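Local atomic coordinates of CRISPR-associated protein Cse2 (PDB entry 2ZCA), a protein that belongs to the CasB/Cse2 family and probably acts as the small subunit of the type I-E CRISPR complex that targets invading nucleic acids. Residues L135-W138 with R143-Q146; T21-A26 with M42-P47; V78-T81 with W87-A90; E5-W10 with E60-V65; K98-L103 with R151-A156. All coordinates share one frame; numbering follows the deposited sequence.

Contact 1. Residues L135-W138 with R143-Q146; sequences LLRW and RHVQ
W138 and Q146 share a direct hydrogen bond: Q146 NE2 donates to W138 O at 2.9 Å, nearly straight at 167°. The donor lies in the carbonyl plane on a lone pair of the oxygen, and the oxygen lies close to the plane of the amide. The other end of the same amide is held by water 1, which donates to Q146 OE1 and to R137 O and accepts from V145 N, the last at 3.0 Å. Both ends of the amide are thus fixed, and the bridge joins the chain just past helix 128-136 to the first turn of helix 144-155, where R143 is the N-cap residue.

The second kind of contact is over the indole. Q146 bends at chi2 (85°), which lays its chain along one face of W138: NE2 sits 3.3 Å from W138 CE2, and CG makes a CH-pi contact 4.1 Å from the centroid of the six-membered ring. Ring and amide planes are 41° apart, so this is no flat stack.

Apolar contacts fill in beside it. V145 CG1 reaches W138 CE3 at 4.0 Å, and its other methyl, CG2, meets R137 CB at 3.8 Å.

Separately, R137 NH1 comes to the edge of the H144 ring, 3.6 Å from H144 CE1. R137 NE is bonded to D133 O, and NH2 forms a salt bridge with D134 OD1.

The contact spans the short loop between helices 128-136 and 144-155. W149 meets W138 edge-to-face, I111 of helix 111-121 also touches the indole, and L135 packs on helices 56-71 and 111-121.

Contact 2. Residues T21-A26 with M42-P47; sequences TAARAA and MPYVEP
With CG anti to its carbonyl carbon (chi1 -59°) and the ring turned broadside, Y44 directs its phenol onto helix 20-29, where A22, A23 and A26 receive it. One face of the ring rests on A23: CA stands over its centre, 3.8 Å from the centroid and 8° off the normal, a CH-pi contact made by a main-chain carbon. A23 CB covers the same ring nearer its CD1 side, at 3.7 Å from Y44 CD1. The methyl of A26 approaches obliquely, 4.1 Å from Y44 CE2, and A22 CB lies 3.3 Å from Y44 OH. The ring lies flat on A23, with A26 and A22 meeting its CE2 side and its hydroxyl.

The two helical segments cross almost at right angles, -97°, with axes 10.0 Å apart, and Y44 bridges that separation by itself. L14 of helix 3-15 touches both A23 and Y44, and W10 of the same helix bonds through NE1 to Y44 O.

Across the segments the chemistry is apolar contact and CH-pi alone, without a polar bond. Small alanine side chains let the aromatic face come right down to the backbone of helix 20-29, so the fit depends on shape and dispersion.

Contact 3. Residues V78-T81 with W87-A90; sequences VGRT and WEKA
The guanidinium of R80 meets the carboxylate of E88 at its edge: OE2 lies in the guanidinium plane, beside the side that carries NE and NH2. The two flat groups are not coplanar but turned 43° against each other, and NH2 reaches OE2 from above the carboxylate plane, 36° out of it. This is a salt bridge in which one oxygen takes both donors. R80 NH2 is bonded to E88 OE2 at 2.7 Å with an N-H...O angle of 163°, whereas R80 NE at 3.2 Å from the same oxygen gives a weak and bent bond. E88 OE1 stays 4.0 Å from R80 NE.

R80 is the centre of an inverse gamma turn in the loop that leads into helix 82-90, and T81 after it is the N-cap of that helix, its OG1 accepting from R84 N. E88 lies farther along the same helix, so the salt bridge ties the loop back to the helix it precedes.

Both side chains are stretched out: R80 runs extended from CG to NE, and E88 continues straight beyond CG. The backbones can therefore stay well apart, with CA atoms of R80 and E88 10.3 Å from each other. The remaining nitrogen of the guanidinium, NH1, is held by the carbonyls of E123 and G125, which limits rotation of the group.

Contact 4. Residues E5-W10 with E60-V65; sequences ERFLDW and EAHYLV
H62, the first residue of helix segment 60-65 to touch F7, does so through its ring and its backbone. Its imidazole points an edge at a face of F7, a T-shaped pair with centroids 4.9 Å apart and planes at 77°. The atom in front is CD2, standing above the phenyl toward its rim, 3.8 Å from F7 CD1. F7 holds CG anti to its backbone N (chi1 -167°), which carries the ring across to helix 56-71. There F7 CE2 also comes within 3.3 Å of H62 O, which lies obliquely beyond the rim, on the face that H62 covers. At the other end of the imidazole, ND1 is bonded to E58 O within the same helix, which should limit rotation of the ring.

One turn on, V65 meets the rim of the same phenyl: CG1 lies near the ring plane, 4.3 Å from F7 CD2. H62 and V65 therefore hold F7 over a face and at an edge, all three being buried.

This is a buried junction of helices 3-15 and 56-71. L132 of helix 128-136 touches F7, H62 and V65 alike, F48 of helix 42-49 meets the F7 ring, and W54 packs edge-to-face with H62.

Contact 5. Residues K98-L103 with R151-A156; sequences KRFLAL and REYYGA
F100 and Y153 lie nearly parallel, planes 9° apart and centroids 4.1 Å from each other, in an offset stack. The two side chains slide past each other in opposite directions, so the outer part of the phenyl lies against CG and CB of Y153, while Y153 CD2 stands over the phenyl centre and F100 CD2 lies toward the rim of the phenol. The displacement brings F100 CE2 to 3.4 Å from Y153 CG, and F100 CZ equally close to Y153 CB. Each residue has CG anti to its own backbone N (chi1 171° for F100), which sends both rings into the space separating the helices.

Helices 96-104 and 144-155 form an antiparallel pair of this all-helical fold, crossing at -163° with segment axes 12.2 Å apart. That wide spacing is bridged by the aromatic residues, to which helix 82-90 adds L86 against F100 and W87 edge-to-face with Y153.

Y154 stands beside the stack, its CE2 4.4 Å from F100 CE2 near the plane of the phenyl. It crosses L101 at about a right angle, with L101 CD2 3.8 Å from Y154 OH; that hydroxyl is hydrogen-bonded to OE1 of E97.

From the N terminus, helix 3-15 first enters contact 4, which closes a long loop when helix 56-71 arrives. Contact 2 lies within that loop, joining helices 20-29 and 42-49, and touches contact 4 through W10 with Y44 and Y63 with E46. Next comes contact 3, a short closure between a loop and helix 82-90. Contact 5 then spans helices 96-104 and 144-155, enclosing the tight turn of contact 1, and the two share helix 144-155. T81 and W87 connect contact 3 to contact 5, while L135 and L136 connect contact 1 to contact 4. No loops cross; contacts 2 and 5 lie farthest apart, about 31 Å between centres.

Contact 1. Residues L135-W138 with R143-Q146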
# COMPACT_ATOMS: atom_id res chain seq x y z
N LEU A 135 -5.05 4.90 1.28
CA LEU A 135 -4.42 4.92 2.60
C LEU A 135 -4.33 6.36 3.12
O LEU A 135 -4.50 6.61 4.31
CB LEU A 135 -3.03 4.27 2.53
CG LEU A 135 -2.29 4.05 3.85
CD1 LEU A 135 -3.16 3.24 4.81
CD2 LEU A 135 -0.98 3.34 3.58
N LEU A 136 -4.05 7.30 2.22
CA LEU A 136 -3.95 8.70 2.61
C LEU A 136 -5.26 9.24 3.17
O LEU A 136 -5.26 10.16 3.99
CB LEU A 136 -3.52 9.54 1.41
CG LEU A 136 -2.05 9.44 1.00
CD1 LEU A 136 -1.83 10.10 -0.36
CD2 LEU A 136 -1.20 10.12 2.07
N ARG A 137 -6.38 8.66 2.75
CA ARG A 137 -7.70 9.12 3.19
C ARG A 137 -8.37 8.12 4.13
O ARG A 137 -9.55 8.24 4.44
CB ARG A 137 -8.59 9.35 1.98
CG ARG A 137 -8.03 10.35 0.97
CD ARG A 137 -8.86 10.35 -0.31
NE ARG A 137 -8.74 9.10 -1.05
CZ ARG A 137 -9.54 8.74 -2.05
NH1 ARG A 137 -10.53 9.54 -2.42
NH2 ARG A 137 -9.36 7.57 -2.67
N TRP A 138 -7.59 7.15 4.61
CA TRP A 138 -8.12 6.10 5.47
C TRP A 138 -8.76 6.57 6.77
O TRP A 138 -9.71 5.95 7.26
CB TRP A 138 -7.01 5.10 5.78
CG TRP A 138 -7.50 3.80 6.36
CD1 TRP A 138 -7.60 3.47 7.68
CD2 TRP A 138 -7.97 2.66 5.63
NE1 TRP A 138 -8.09 2.19 7.82
CE2 TRP A 138 -8.33 1.68 6.57
CE3 TRP A 138 -8.12 2.38 4.26
CZ2 TRP A 138 -8.82 0.43 6.19
CZ3 TRP A 138 -8.61 1.13 3.89
CH2 TRP A 138 -8.96 0.17 4.85
N ARG A 143 -15.24 7.51 6.67
CA ARG A 143 -14.80 6.16 6.31
C ARG A 143 -15.29 5.85 4.90
O ARG A 143 -15.76 4.75 4.61
CB ARG A 143 -15.34 5.13 7.32
CG ARG A 143 -14.83 5.35 8.74
CD ARG A 143 -15.30 4.29 9.73
NE ARG A 143 -14.71 2.98 9.47
CZ ARG A 143 -15.35 1.98 8.88
NH1 ARG A 143 -16.61 2.14 8.48
NH2 ARG A 143 -14.74 0.82 8.68
N HIS A 144 -15.17 6.83 4.00
CA HIS A 144 -15.64 6.63 2.63
C HIS A 144 -14.79 5.64 1.85
O HIS A 144 -15.31 4.90 1.02
CB HIS A 144 -15.73 7.97 1.89
CG HIS A 144 -14.41 8.64 1.66
ND1 HIS A 144 -13.67 8.45 0.52
CD2 HIS A 144 -13.72 9.52 2.43
CE1 HIS A 144 -12.57 9.19 0.58
NE2 HIS A 144 -12.58 9.84 1.73
N VAL A 145 -13.49 5.60 2.13
CA VAL A 145 -12.62 4.66 1.43
C VAL A 145 -13.03 3.23 1.80
O VAL A 145 -13.14 2.36 0.94
CB VAL A 145 -11.13 4.84 1.82
CG1 VAL A 145 -10.29 3.76 1.15
CG2 VAL A 145 -10.65 6.23 1.40
N GLN A 146 -13.26 3.00 3.09
CA GLN A 146 -13.65 1.68 3.56
C GLN A 146 -14.95 1.22 2.91
O GLN A 146 -15.08 0.05 2.53
CB GLN A 146 -13.80 1.67 5.08
CG GLN A 146 -12.48 1.80 5.82
CD GLN A 146 -12.01 3.24 6.00
OE1 GLN A 146 -12.45 4.15 5.30
NE2 GLN A 146 -11.10 3.45 6.95
O HOH W 1 -12.03 6.82 4.46

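Contact 2. Residues T21-A26 with M42-P47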
# COMPACT_ATOMS: atom_id res chain seq x y z
N THR A 21 18.08 -2.34 -6.83
CA THR A 21 18.44 -3.46 -5.95
C THR A 21 18.57 -3.02 -4.50
O THR A 21 18.03 -3.67 -3.60
CB THR A 21 19.77 -4.12 -6.39
OG1 THR A 21 19.59 -4.71 -7.69
CG2 THR A 21 20.18 -5.20 -5.40
N ALA A 22 19.26 -1.91 -4.28
CA ALA A 22 19.45 -1.38 -2.94
C ALA A 22 18.14 -0.81 -2.39
O ALA A 22 17.84 -0.95 -1.20
CB ALA A 22 20.53 -0.29 -2.95
N ALA A 23 17.36 -0.16 -3.26
CA ALA A 23 16.09 0.42 -2.85
C ALA A 23 15.12 -0.68 -2.42
O ALA A 23 14.51 -0.59 -1.35
CB ALA A 23 15.49 1.24 -3.99
N ARG A 24 14.98 -1.70 -3.25
CA ARG A 24 14.09 -2.81 -2.94
C ARG A 24 14.51 -3.46 -1.63
O ARG A 24 13.67 -3.82 -0.81
CB ARG A 24 14.09 -3.86 -4.05
CG ARG A 24 13.10 -5.01 -3.81
CD ARG A 24 13.26 -6.14 -4.81
NE ARG A 24 12.14 -7.08 -4.78
CZ ARG A 24 11.87 -7.91 -3.77
NH1 ARG A 24 12.64 -7.94 -2.70
NH2 ARG A 24 10.82 -8.72 -3.85
N ALA A 25 15.82 -3.62 -1.45
CA ALA A 25 16.34 -4.24 -0.23
C ALA A 25 15.91 -3.44 0.99
O ALA A 25 15.50 -4.01 2.01
CB ALA A 25 17.86 -4.33 -0.29
N ALA A 26 15.99 -2.11 0.89
CA ALA A 26 15.60 -1.25 2.01
C ALA A 26 14.09 -1.28 2.22
O ALA A 26 13.62 -1.39 3.35
CB ALA A 26 16.07 0.18 1.76
N MSE A 42 14.69 5.74 4.05
CA MSE A 42 14.52 7.19 3.95
C MSE A 42 15.14 7.89 2.74
O MSE A 42 14.52 8.76 2.14
CB MSE A 42 14.97 7.84 5.26
CG MSE A 42 14.10 7.40 6.44
SE MSE A 42 14.52 8.24 8.12
CE MSE A 42 13.42 7.16 9.29
N PRO A 43 16.38 7.53 2.37
CA PRO A 43 16.99 8.19 1.21
C PRO A 43 16.22 7.97 -0.10
O PRO A 43 16.38 8.72 -1.06
CB PRO A 43 18.39 7.57 1.15
CG PRO A 43 18.68 7.28 2.59
CD PRO A 43 17.37 6.70 3.07
N TYR A 44 15.38 6.93 -0.12
CA TYR A 44 14.62 6.59 -1.32
C TYR A 44 13.21 7.17 -1.34
O TYR A 44 12.52 7.11 -2.37
CB TYR A 44 14.53 5.07 -1.45
CG TYR A 44 15.88 4.40 -1.55
CD1 TYR A 44 16.63 4.48 -2.72
CD2 TYR A 44 16.42 3.72 -0.46
CE1 TYR A 44 17.89 3.90 -2.81
CE2 TYR A 44 17.68 3.13 -0.54
CZ TYR A 44 18.41 3.22 -1.71
OH TYR A 44 19.66 2.64 -1.78
N VAL A 45 12.78 7.74 -0.23
CA VAL A 45 11.44 8.31 -0.14
C VAL A 45 11.42 9.81 0.15
O VAL A 45 10.60 10.54 -0.41
CB VAL A 45 10.62 7.58 0.95
CG1 VAL A 45 9.25 8.21 1.09
CG2 VAL A 45 10.49 6.10 0.58
N GLU A 46 12.32 10.28 1.01
CA GLU A 46 12.35 11.69 1.37
C GLU A 46 12.51 12.66 0.20
O GLU A 46 11.88 13.72 0.18
CB GLU A 46 13.43 11.94 2.43
CG GLU A 46 13.10 11.35 3.80
CD GLU A 46 11.77 11.84 4.36
OE1 GLU A 46 11.44 13.03 4.18
OE2 GLU A 46 11.04 11.03 4.99
N PRO A 47 13.35 12.31 -0.80
CA PRO A 47 13.50 13.23 -1.93
C PRO A 47 12.15 13.47 -2.62
O PRO A 47 11.91 14.54 -3.19
CB PRO A 47 14.48 12.49 -2.83
CG PRO A 47 15.37 11.82 -1.84
CD PRO A 47 14.36 11.25 -0.84

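Contact 3. Residues V78-T81 with W87-A90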
# COMPACT_ATOMS: atom_id res chain seq x y z
N VAL A 78 -2.91 -1.74 -12.71
CA VAL A 78 -3.94 -0.71 -12.67
C VAL A 78 -5.33 -1.32 -12.73
O VAL A 78 -5.60 -2.19 -13.56
CB VAL A 78 -3.77 0.31 -13.83
CG1 VAL A 78 -3.79 -0.42 -15.16
CG2 VAL A 78 -4.87 1.35 -13.77
N GLY A 79 -6.22 -0.88 -11.85
CA GLY A 79 -7.57 -1.40 -11.84
C GLY A 79 -7.81 -2.57 -10.90
O GLY A 79 -8.93 -2.78 -10.44
N ARG A 80 -6.77 -3.35 -10.63
CA ARG A 80 -6.91 -4.49 -9.73
C ARG A 80 -6.61 -4.02 -8.31
O ARG A 80 -5.49 -4.13 -7.83
CB ARG A 80 -5.95 -5.62 -10.11
CG ARG A 80 -6.15 -6.88 -9.29
CD ARG A 80 -5.57 -8.11 -9.97
NE ARG A 80 -5.96 -9.34 -9.30
CZ ARG A 80 -5.24 -9.96 -8.37
NH1 ARG A 80 -4.08 -9.45 -7.98
NH2 ARG A 80 -5.69 -11.08 -7.82
N THR A 81 -7.63 -3.48 -7.65
CA THR A 81 -7.47 -2.97 -6.29
C THR A 81 -7.28 -4.10 -5.29
O THR A 81 -7.63 -5.25 -5.57
CB THR A 81 -8.70 -2.16 -5.84
OG1 THR A 81 -9.83 -3.02 -5.74
CG2 THR A 81 -8.99 -1.05 -6.84
N TRP A 87 -11.07 -10.42 -2.89
CA TRP A 87 -12.26 -11.18 -3.25
C TRP A 87 -11.86 -12.42 -4.04
O TRP A 87 -12.37 -13.51 -3.81
CB TRP A 87 -13.22 -10.34 -4.11
CG TRP A 87 -14.43 -11.11 -4.52
CD1 TRP A 87 -15.56 -11.31 -3.78
CD2 TRP A 87 -14.61 -11.85 -5.73
NE1 TRP A 87 -16.42 -12.14 -4.45
CE2 TRP A 87 -15.86 -12.49 -5.65
CE3 TRP A 87 -13.82 -12.04 -6.87
CZ2 TRP A 87 -16.35 -13.31 -6.67
CZ3 TRP A 87 -14.30 -12.86 -7.89
CH2 TRP A 87 -15.56 -13.48 -7.78
N GLU A 88 -10.94 -12.25 -4.98
CA GLU A 88 -10.48 -13.36 -5.81
C GLU A 88 -9.83 -14.42 -4.94
O GLU A 88 -10.03 -15.62 -5.16
CB GLU A 88 -9.51 -12.85 -6.88
CG GLU A 88 -10.17 -11.89 -7.85
CD GLU A 88 -9.24 -11.38 -8.94
OE1 GLU A 88 -9.73 -10.65 -9.83
OE2 GLU A 88 -8.03 -11.70 -8.91
N LYS A 89 -9.07 -13.99 -3.95
CA LYS A 89 -8.39 -14.90 -3.04
C LYS A 89 -9.41 -15.63 -2.16
O LYS A 89 -9.23 -16.79 -1.82
CB LYS A 89 -7.41 -14.12 -2.15
CG LYS A 89 -6.66 -14.97 -1.14
CD LYS A 89 -5.68 -15.91 -1.80
CE LYS A 89 -4.86 -16.67 -0.77
NZ LYS A 89 -3.90 -17.62 -1.40
N ALA A 90 -10.49 -14.93 -1.81
CA ALA A 90 -11.53 -15.50 -0.94
C ALA A 90 -12.35 -16.62 -1.58
O ALA A 90 -12.97 -17.42 -0.88
CB ALA A 90 -12.46 -14.40 -0.45

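Contact 4. Residues E5-W10 with E60-V65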
# COMPACT_ATOMS: atom_id res chain seq x y z
N GLU A 5 -0.72 8.26 -8.05
CA GLU A 5 -0.14 8.13 -9.38
C GLU A 5 1.26 8.75 -9.42
O GLU A 5 2.17 8.22 -10.06
CB GLU A 5 -1.06 8.77 -10.42
CG GLU A 5 -2.43 8.10 -10.44
CD GLU A 5 -3.41 8.74 -11.40
OE1 GLU A 5 -3.61 9.97 -11.32
OE2 GLU A 5 -4.00 8.01 -12.22
N ARG A 6 1.44 9.87 -8.73
CA ARG A 6 2.73 10.55 -8.69
C ARG A 6 3.78 9.68 -8.01
O ARG A 6 4.92 9.58 -8.48
CB ARG A 6 2.63 11.88 -7.94
CG ARG A 6 2.16 13.05 -8.80
CD ARG A 6 2.36 14.36 -8.07
NE ARG A 6 1.27 14.65 -7.15
CZ ARG A 6 0.08 15.11 -7.54
NH1 ARG A 6 -0.15 15.32 -8.83
NH2 ARG A 6 -0.87 15.35 -6.64
N PHE A 7 3.41 9.06 -6.90
CA PHE A 7 4.35 8.21 -6.17
C PHE A 7 4.66 6.94 -6.96
O PHE A 7 5.79 6.44 -6.94
CB PHE A 7 3.78 7.86 -4.80
CG PHE A 7 4.79 7.26 -3.86
CD1 PHE A 7 6.01 7.90 -3.64
CD2 PHE A 7 4.54 6.06 -3.20
CE1 PHE A 7 6.95 7.36 -2.77
CE2 PHE A 7 5.48 5.51 -2.34
CZ PHE A 7 6.69 6.16 -2.12
N LEU A 8 3.66 6.41 -7.66
CA LEU A 8 3.87 5.21 -8.45
C LEU A 8 4.91 5.50 -9.54
O LEU A 8 5.76 4.66 -9.83
CB LEU A 8 2.56 4.76 -9.10
CG LEU A 8 2.66 3.53 -10.00
CD1 LEU A 8 3.18 2.34 -9.20
CD2 LEU A 8 1.29 3.24 -10.57
N ASP A 9 4.82 6.68 -10.14
CA ASP A 9 5.77 7.08 -11.17
C ASP A 9 7.17 7.09 -10.57
O ASP A 9 8.13 6.61 -11.18
CB ASP A 9 5.43 8.47 -11.71
CG ASP A 9 6.33 8.89 -12.85
OD1 ASP A 9 6.26 8.27 -13.93
OD2 ASP A 9 7.12 9.85 -12.67
N TRP A 10 7.28 7.65 -9.37
CA TRP A 10 8.56 7.72 -8.66
C TRP A 10 9.12 6.33 -8.41
O TRP A 10 10.30 6.07 -8.68
CB TRP A 10 8.38 8.47 -7.34
CG TRP A 10 9.60 8.49 -6.47
CD1 TRP A 10 9.95 7.58 -5.51
CD2 TRP A 10 10.66 9.46 -6.50
NE1 TRP A 10 11.15 7.92 -4.93
CE2 TRP A 10 11.61 9.07 -5.52
CE3 TRP A 10 10.90 10.62 -7.25
CZ2 TRP A 10 12.78 9.80 -5.29
CZ3 TRP A 10 12.07 11.34 -7.01
CH2 TRP A 10 12.99 10.93 -6.04
N GLU A 60 4.10 8.36 6.44
CA GLU A 60 4.09 6.93 6.77
C GLU A 60 3.33 6.13 5.72
O GLU A 60 3.70 5.00 5.40
CB GLU A 60 3.49 6.73 8.17
CG GLU A 60 4.24 7.53 9.23
CD GLU A 60 3.65 7.39 10.62
OE1 GLU A 60 2.42 7.22 10.74
OE2 GLU A 60 4.42 7.47 11.61
N ALA A 61 2.27 6.71 5.17
CA ALA A 61 1.49 6.02 4.14
C ALA A 61 2.39 5.75 2.94
O ALA A 61 2.36 4.66 2.36
CB ALA A 61 0.30 6.87 3.71
N HIS A 62 3.20 6.73 2.56
CA HIS A 62 4.11 6.56 1.43
C HIS A 62 5.13 5.46 1.70
O HIS A 62 5.42 4.63 0.84
CB HIS A 62 4.85 7.86 1.11
CG HIS A 62 4.00 8.91 0.45
ND1 HIS A 62 3.06 9.64 1.14
CD2 HIS A 62 3.98 9.36 -0.82
CE1 HIS A 62 2.50 10.51 0.32
NE2 HIS A 62 3.04 10.36 -0.88
N TYR A 63 5.70 5.46 2.91
CA TYR A 63 6.68 4.44 3.26
C TYR A 63 6.08 3.04 3.23
O TYR A 63 6.73 2.09 2.77
CB TYR A 63 7.26 4.70 4.65
CG TYR A 63 8.38 5.73 4.65
CD1 TYR A 63 9.66 5.38 4.23
CD2 TYR A 63 8.14 7.04 5.04
CE1 TYR A 63 10.69 6.33 4.19
CE2 TYR A 63 9.15 7.99 5.00
CZ TYR A 63 10.42 7.63 4.57
OH TYR A 63 11.42 8.57 4.52
N LEU A 64 4.85 2.90 3.71
CA LEU A 64 4.22 1.59 3.71
C LEU A 64 3.94 1.10 2.29
O LEU A 64 4.17 -0.07 1.98
CB LEU A 64 2.92 1.61 4.53
CG LEU A 64 2.13 0.29 4.61
CD1 LEU A 64 3.01 -0.83 5.13
CD2 LEU A 64 0.92 0.48 5.51
N VAL A 65 3.47 2.00 1.43
CA VAL A 65 3.18 1.62 0.05
C VAL A 65 4.47 1.24 -0.69
O VAL A 65 4.47 0.31 -1.49
CB VAL A 65 2.45 2.75 -0.71
CG1 VAL A 65 2.38 2.43 -2.20
CG2 VAL A 65 1.04 2.90 -0.14

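Contact 5. Residues K98-L103 with R151-A156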
# COMPACT_ATOMS: atom_id res chain seq x y z
N LYS A 98 -13.11 -12.71 6.36
CA LYS A 98 -13.02 -12.19 7.72
C LYS A 98 -11.79 -11.30 7.84
O LYS A 98 -11.79 -10.32 8.60
CB LYS A 98 -12.95 -13.33 8.73
CG LYS A 98 -14.23 -14.14 8.84
CD LYS A 98 -14.11 -15.24 9.88
CE LYS A 98 -15.40 -16.03 10.02
NZ LYS A 98 -16.54 -15.17 10.42
N ARG A 99 -10.73 -11.63 7.11
CA ARG A 99 -9.52 -10.81 7.15
C ARG A 99 -9.82 -9.48 6.46
O ARG A 99 -9.38 -8.42 6.89
CB ARG A 99 -8.35 -11.50 6.45
CG ARG A 99 -7.75 -12.65 7.23
CD ARG A 99 -6.35 -12.97 6.72
NE ARG A 99 -5.71 -14.03 7.50
CZ ARG A 99 -6.06 -15.31 7.45
NH1 ARG A 99 -7.05 -15.70 6.66
NH2 ARG A 99 -5.43 -16.20 8.20
N PHE A 100 -10.58 -9.56 5.37
CA PHE A 100 -10.95 -8.36 4.63
C PHE A 100 -11.77 -7.43 5.53
O PHE A 100 -11.50 -6.23 5.60
CB PHE A 100 -11.77 -8.73 3.38
CG PHE A 100 -12.38 -7.55 2.68
CD1 PHE A 100 -11.57 -6.57 2.10
CD2 PHE A 100 -13.76 -7.40 2.62
CE1 PHE A 100 -12.13 -5.47 1.47
CE2 PHE A 100 -14.34 -6.29 1.99
CZ PHE A 100 -13.52 -5.32 1.42
N LEU A 101 -12.77 -7.97 6.21
CA LEU A 101 -13.59 -7.12 7.08
C LEU A 101 -12.77 -6.50 8.21
O LEU A 101 -12.98 -5.34 8.57
CB LEU A 101 -14.77 -7.91 7.65
CG LEU A 101 -15.78 -8.32 6.57
CD1 LEU A 101 -16.89 -9.15 7.20
CD2 LEU A 101 -16.35 -7.07 5.91
N ALA A 102 -11.83 -7.27 8.76
CA ALA A 102 -10.98 -6.77 9.84
C ALA A 102 -10.08 -5.65 9.32
O ALA A 102 -9.70 -4.74 10.05
CB ALA A 102 -10.13 -7.90 10.42
N LEU A 103 -9.73 -5.74 8.04
CA LEU A 103 -8.90 -4.72 7.41
C LEU A 103 -9.70 -3.42 7.34
O LEU A 103 -9.21 -2.35 7.71
CB LEU A 103 -8.49 -5.18 6.01
CG LEU A 103 -7.65 -4.20 5.19
CD1 LEU A 103 -6.42 -3.79 5.98
CD2 LEU A 103 -7.26 -4.84 3.87
N ARG A 151 -17.61 -1.99 -1.52
CA ARG A 151 -18.31 -1.96 -2.81
C ARG A 151 -17.52 -2.74 -3.86
O ARG A 151 -18.10 -3.50 -4.65
CB ARG A 151 -18.49 -0.51 -3.28
CG ARG A 151 -19.36 -0.36 -4.53
CD ARG A 151 -19.33 1.08 -5.06
NE ARG A 151 -18.06 1.38 -5.73
CZ ARG A 151 -17.64 2.61 -6.01
NH1 ARG A 151 -18.37 3.67 -5.68
NH2 ARG A 151 -16.47 2.79 -6.63
N GLU A 152 -16.21 -2.54 -3.89
CA GLU A 152 -15.36 -3.24 -4.85
C GLU A 152 -15.32 -4.74 -4.58
O GLU A 152 -15.36 -5.55 -5.51
CB GLU A 152 -13.93 -2.67 -4.81
CG GLU A 152 -13.85 -1.16 -4.96
CD GLU A 152 -12.43 -0.63 -4.91
OE1 GLU A 152 -11.57 -1.29 -4.28
OE2 GLU A 152 -12.17 0.45 -5.48
N TYR A 153 -15.24 -5.11 -3.31
CA TYR A 153 -15.18 -6.51 -2.93
C TYR A 153 -16.47 -7.25 -3.26
O TYR A 153 -16.47 -8.24 -4.00
CB TYR A 153 -14.88 -6.63 -1.43
CG TYR A 153 -14.70 -8.04 -0.92
CD1 TYR A 153 -15.79 -8.85 -0.62
CD2 TYR A 153 -13.42 -8.56 -0.71
CE1 TYR A 153 -15.62 -10.14 -0.13
CE2 TYR A 153 -13.23 -9.85 -0.22
CZ TYR A 153 -14.34 -10.64 0.06
OH TYR A 153 -14.17 -11.91 0.56
N TYR A 154 -17.59 -6.78 -2.72
CA TYR A 154 -18.87 -7.43 -2.99
C TYR A 154 -19.35 -7.22 -4.41
O TYR A 154 -20.20 -7.96 -4.91
CB TYR A 154 -19.90 -6.95 -1.97
CG TYR A 154 -19.55 -7.43 -0.58
CD1 TYR A 154 -19.61 -8.79 -0.25
CD2 TYR A 154 -19.06 -6.54 0.38
CE1 TYR A 154 -19.18 -9.25 0.99
CE2 TYR A 154 -18.62 -7.00 1.62
CZ TYR A 154 -18.68 -8.35 1.92
OH TYR A 154 -18.23 -8.80 3.14
N GLY A 155 -18.77 -6.24 -5.09
CA GLY A 155 -19.15 -5.98 -6.47
C GLY A 155 -18.45 -6.93 -7.42
O GLY A 155 -18.96 -7.21 -8.51
N ALA A 156 -17.29 -7.44 -7.02
CA ALA A 156 -16.54 -8.37 -7.86
C ALA A 156 -17.26 -9.71 -7.97
O ALA A 156 -18.00 -10.07 -7.03
CB ALA A 156 -15.14 -8.57 -7.28